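Local structure of cryptic loci regulator 2 (Schizosaccharomyces pombe 972h-, 5IKJ) at residues 377-382 with 417-422. The protein promotes transcriptional silencing at heterochromatic loci, where it is required for deacetylation in the mating-type region and the centromere and for proper nucleosome positioning. Sequence-based numbering, arbitrary orientation.
Sequences DHFYGI and IYVNED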
ATOM      1  N   ASP A 377      10.499 -13.587  -9.131  1.00 54.38           N
ATOM      2  CA  ASP A 377       9.900 -12.263  -9.064  1.00 47.90           C
ATOM      3  C   ASP A 377       8.770 -12.284  -8.045  1.00 47.74           C
ATOM      4  O   ASP A 377       7.911 -13.172  -8.080  1.00 47.32           O
ATOM      5  CB  ASP A 377       9.374 -11.832 -10.433  1.00 50.69           C
ATOM      6  CG  ASP A 377      10.486 -11.502 -11.408  1.00 53.15           C
ATOM      7  OD1 ASP A 377      11.607 -11.189 -10.954  1.00 58.24           O
ATOM      8  OD2 ASP A 377      10.237 -11.546 -12.630  1.00 76.77           O
ATOM      9  N   HIS A 378       8.778 -11.315  -7.136  1.00 40.87           N
ATOM     10  CA  HIS A 378       7.792 -11.227  -6.070  1.00 46.39           C
ATOM     11  C   HIS A 378       6.862 -10.046  -6.319  1.00 44.90           C
ATOM     12  O   HIS A 378       7.265  -9.030  -6.891  1.00 41.34           O
ATOM     13  CB  HIS A 378       8.480 -11.090  -4.709  1.00 44.72           C
ATOM     14  CG  HIS A 378       9.366 -12.248  -4.368  1.00 51.27           C
ATOM     15  ND1 HIS A 378       8.996 -13.232  -3.476  1.00 52.29           N
ATOM     16  CD2 HIS A 378      10.599 -12.589  -4.813  1.00 43.87           C
ATOM     17  CE1 HIS A 378       9.966 -14.124  -3.381  1.00 51.77           C
ATOM     18  NE2 HIS A 378      10.949 -13.758  -4.183  1.00 44.51           N
ATOM     19  N   PHE A 379       5.612 -10.189  -5.885  1.00 49.44           N
ATOM     20  CA  PHE A 379       4.565  -9.241  -6.237  1.00 44.06           C
ATOM     21  C   PHE A 379       3.699  -8.926  -5.028  1.00 42.50           C
ATOM     22  O   PHE A 379       3.367  -9.812  -4.235  1.00 43.46           O
ATOM     23  CB  PHE A 379       3.694  -9.790  -7.374  1.00 44.61           C
ATOM     24  CG  PHE A 379       4.420  -9.916  -8.680  1.00 46.14           C
ATOM     25  CD1 PHE A 379       4.464  -8.854  -9.565  1.00 49.25           C
ATOM     26  CD2 PHE A 379       5.065 -11.092  -9.019  1.00 46.46           C
ATOM     27  CE1 PHE A 379       5.135  -8.961 -10.766  1.00 47.40           C
ATOM     28  CE2 PHE A 379       5.738 -11.207 -10.222  1.00 47.21           C
ATOM     29  CZ  PHE A 379       5.771 -10.139 -11.096  1.00 46.79           C
ATOM     30  N   TYR A 380       3.325  -7.650  -4.908  1.00 49.70           N
ATOM     31  CA  TYR A 380       2.460  -7.214  -3.816  1.00 40.38           C
ATOM     32  C   TYR A 380       1.118  -7.932  -3.844  1.00 40.55           C
ATOM     33  O   TYR A 380       0.564  -8.269  -2.789  1.00 43.48           O
ATOM     34  CB  TYR A 380       2.237  -5.707  -3.902  1.00 44.18           C
ATOM     35  CG  TYR A 380       3.006  -4.893  -2.900  1.00 42.60           C
ATOM     36  CD1 TYR A 380       4.317  -4.510  -3.141  1.00 49.71           C
ATOM     37  CD2 TYR A 380       2.412  -4.484  -1.719  1.00 41.37           C
ATOM     38  CE1 TYR A 380       5.015  -3.750  -2.225  1.00 49.79           C
ATOM     39  CE2 TYR A 380       3.098  -3.731  -0.801  1.00 45.91           C
ATOM     40  CZ  TYR A 380       4.398  -3.364  -1.053  1.00 48.07           C
ATOM     41  OH  TYR A 380       5.069  -2.605  -0.122  1.00 60.59           O
ATOM     42  N   GLY A 381       0.568  -8.157  -5.031  1.00 42.34           N
ATOM     43  CA  GLY A 381      -0.787  -8.670  -5.106  1.00 45.18           C
ATOM     44  C   GLY A 381      -1.128  -9.145  -6.500  1.00 47.11           C
ATOM     45  O   GLY A 381      -0.303  -9.124  -7.416  1.00 46.57           O
ATOM     46  N   ILE A 382      -2.381  -9.572  -6.644  1.00 46.32           N
ATOM     47  CA  ILE A 382      -2.867 -10.167  -7.881  1.00 48.97           C
ATOM     48  C   ILE A 382      -4.383 -10.039  -7.920  1.00 49.69           C
ATOM     49  O   ILE A 382      -5.065 -10.313  -6.927  1.00 48.11           O
ATOM     50  CB  ILE A 382      -2.432 -11.640  -7.986  1.00 44.34           C
ATOM     51  CG1 ILE A 382      -2.780 -12.215  -9.360  1.00 49.07           C
ATOM     52  CG2 ILE A 382      -3.083 -12.470  -6.883  1.00 45.70           C
ATOM     53  CD1 ILE A 382      -2.128 -13.557  -9.638  1.00 48.11           C
ATOM     54  N   ILE A 417       3.925 -13.751  -2.458  1.00 39.20           N
ATOM     55  CA  ILE A 417       3.377 -14.069  -3.771  1.00 41.21           C
ATOM     56  C   ILE A 417       4.491 -13.854  -4.782  1.00 36.19           C
ATOM     57  O   ILE A 417       5.050 -12.754  -4.867  1.00 48.13           O
ATOM     58  CB  ILE A 417       2.151 -13.204  -4.114  1.00 45.50           C
ATOM     59  CG1 ILE A 417       0.998 -13.522  -3.158  1.00 46.24           C
ATOM     60  CG2 ILE A 417       1.721 -13.424  -5.566  1.00 37.67           C
ATOM     61  CD1 ILE A 417      -0.181 -12.578  -3.276  1.00 49.32           C
ATOM     62  N   TYR A 418       4.818 -14.896  -5.543  1.00 39.84           N
ATOM     63  CA  TYR A 418       5.967 -14.831  -6.430  1.00 42.70           C
ATOM     64  C   TYR A 418       5.783 -15.786  -7.596  1.00 44.08           C
ATOM     65  O   TYR A 418       5.003 -16.742  -7.533  1.00 44.16           O
ATOM     66  CB  TYR A 418       7.267 -15.162  -5.683  1.00 47.25           C
ATOM     67  CG  TYR A 418       7.305 -16.557  -5.093  1.00 40.05           C
ATOM     68  CD1 TYR A 418       6.809 -16.807  -3.821  1.00 43.36           C
ATOM     69  CD2 TYR A 418       7.844 -17.622  -5.804  1.00 47.84           C
ATOM     70  CE1 TYR A 418       6.845 -18.078  -3.276  1.00 51.40           C
ATOM     71  CE2 TYR A 418       7.884 -18.895  -5.267  1.00 45.40           C
ATOM     72  CZ  TYR A 418       7.384 -19.116  -4.003  1.00 46.50           C
ATOM     73  OH  TYR A 418       7.419 -20.381  -3.465  1.00 53.86           O
ATOM     74  N   VAL A 419       6.519 -15.507  -8.666  1.00 45.07           N
ATOM     75  CA  VAL A 419       6.604 -16.380  -9.828  1.00 51.70           C
ATOM     76  C   VAL A 419       7.894 -17.179  -9.705  1.00 53.33           C
ATOM     77  O   VAL A 419       8.990 -16.607  -9.732  1.00 51.83           O
ATOM     78  CB  VAL A 419       6.576 -15.572 -11.134  1.00 52.03           C
ATOM     79  CG1 VAL A 419       6.663 -16.493 -12.339  1.00 50.79           C
ATOM     80  CG2 VAL A 419       5.315 -14.719 -11.201  1.00 52.25           C
ATOM     81  N   ASN A 420       7.771 -18.494  -9.565  1.00 46.92           N
ATOM     82  CA  ASN A 420       8.943 -19.340  -9.395  1.00 52.51           C
ATOM     83  C   ASN A 420       9.684 -19.432 -10.730  1.00 58.51           C
ATOM     84  O   ASN A 420       9.352 -18.759 -11.708  1.00 55.39           O
ATOM     85  CB  ASN A 420       8.541 -20.709  -8.848  1.00 43.46           C
ATOM     86  CG  ASN A 420       7.703 -21.517  -9.825  1.00 51.38           C
ATOM     87  OD1 ASN A 420       7.610 -21.191 -11.008  1.00 56.38           O
ATOM     88  ND2 ASN A 420       7.091 -22.584  -9.329  1.00 51.19           N
ATOM     89  N   GLU A 421      10.710 -20.278 -10.780  1.00 58.22           N
ATOM     90  CA  GLU A 421      11.525 -20.399 -11.982  1.00 61.99           C
ATOM     91  C   GLU A 421      10.870 -21.255 -13.060  1.00 56.91           C
ATOM     92  O   GLU A 421      11.379 -21.294 -14.186  1.00 56.19           O
ATOM     93  CB  GLU A 421      12.916 -20.949 -11.632  1.00 66.29           C
ATOM     94  CG  GLU A 421      12.955 -22.159 -10.698  1.00 80.71           C
ATOM     95  CD  GLU A 421      14.340 -22.396 -10.127  1.00 99.40           C
ATOM     96  OE1 GLU A 421      15.296 -21.745 -10.595  1.00 96.30           O
ATOM     97  OE2 GLU A 421      14.471 -23.227  -9.205  1.00 98.93           O
ATOM     98  N   ASP A 422       9.763 -21.930 -12.754  1.00 58.50           N
ATOM     99  CA  ASP A 422       8.920 -22.547 -13.770  1.00 54.98           C
ATOM    100  C   ASP A 422       7.832 -21.604 -14.271  1.00 56.54           C
ATOM    101  O   ASP A 422       6.900 -22.056 -14.944  1.00 60.55           O
ATOM    102  CB  ASP A 422       8.279 -23.827 -13.227  1.00 55.89           C
ATOM    103  CG  ASP A 422       9.304 -24.854 -12.787  1.00 68.63           C
ATOM    104  OD1 ASP A 422      10.446 -24.813 -13.292  1.00 68.83           O
ATOM    105  OD2 ASP A 422       8.966 -25.708 -11.939  1.00 80.90           O
TER
HETATM  106  O   HOH W   1      10.332 -15.275 -12.015  1.00 55.43           O
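Ile417, Phe379 and Val419 give up most of the surface where the ends of two antiparallel strands, 377-384 and 411-419, join in a family region assigned to the SH3 clan. The pairing illustrates how an antiparallel register alternates hydrogen-bonded pairs (Asp377 with Val419) and non-hydrogen-bonded ones (His378 with Tyr418). Phe379 N donates to Ile417 O at 2.8 Å, and Val419 N meets Asp377 O, also at 2.8 Å. At the Asp377 end the return hydrogen bond, Asp377 N to Val419 O, is weak at 3.4 Å; a water donates to that oxygen and accepts weakly from Asp377 N.

Beyond Phe379 the chain turns a corner, where Tyr380 and Gly381 form a classic beta bulge opposite Phe337, and backbone hydrogen bonding between the two segments ends at the Phe379 N to Ile417 O bond. Ile417 CB packs 3.6 Å from Phe379 O, and its CD1 methyl lies loosely beside Tyr380 O and Gly381 CA, while Phe427 of strand 425-436 and Ile391 also touch this side chain.

The Phe379 ring brings CE2 to 3.7 Å from Val419 CG2, the methyl lying oblique to the ring. With CG1 anti to the backbone N (chi1 -180°), CG2 is the branch left to meet Phe379. Leu336 of the neighbouring strand 333-340 touches both side chains, so side chains from three strands meet here.

His378 and Tyr418 lie side by side on one face of the sheet, their ring planes 40° apart. Hydrogen-bonded through ND1 to Asp416 OD1, the imidazole receives over one face a CH-pi contact from Tyr418 CB, 3.7 Å from the His378 ring centroid.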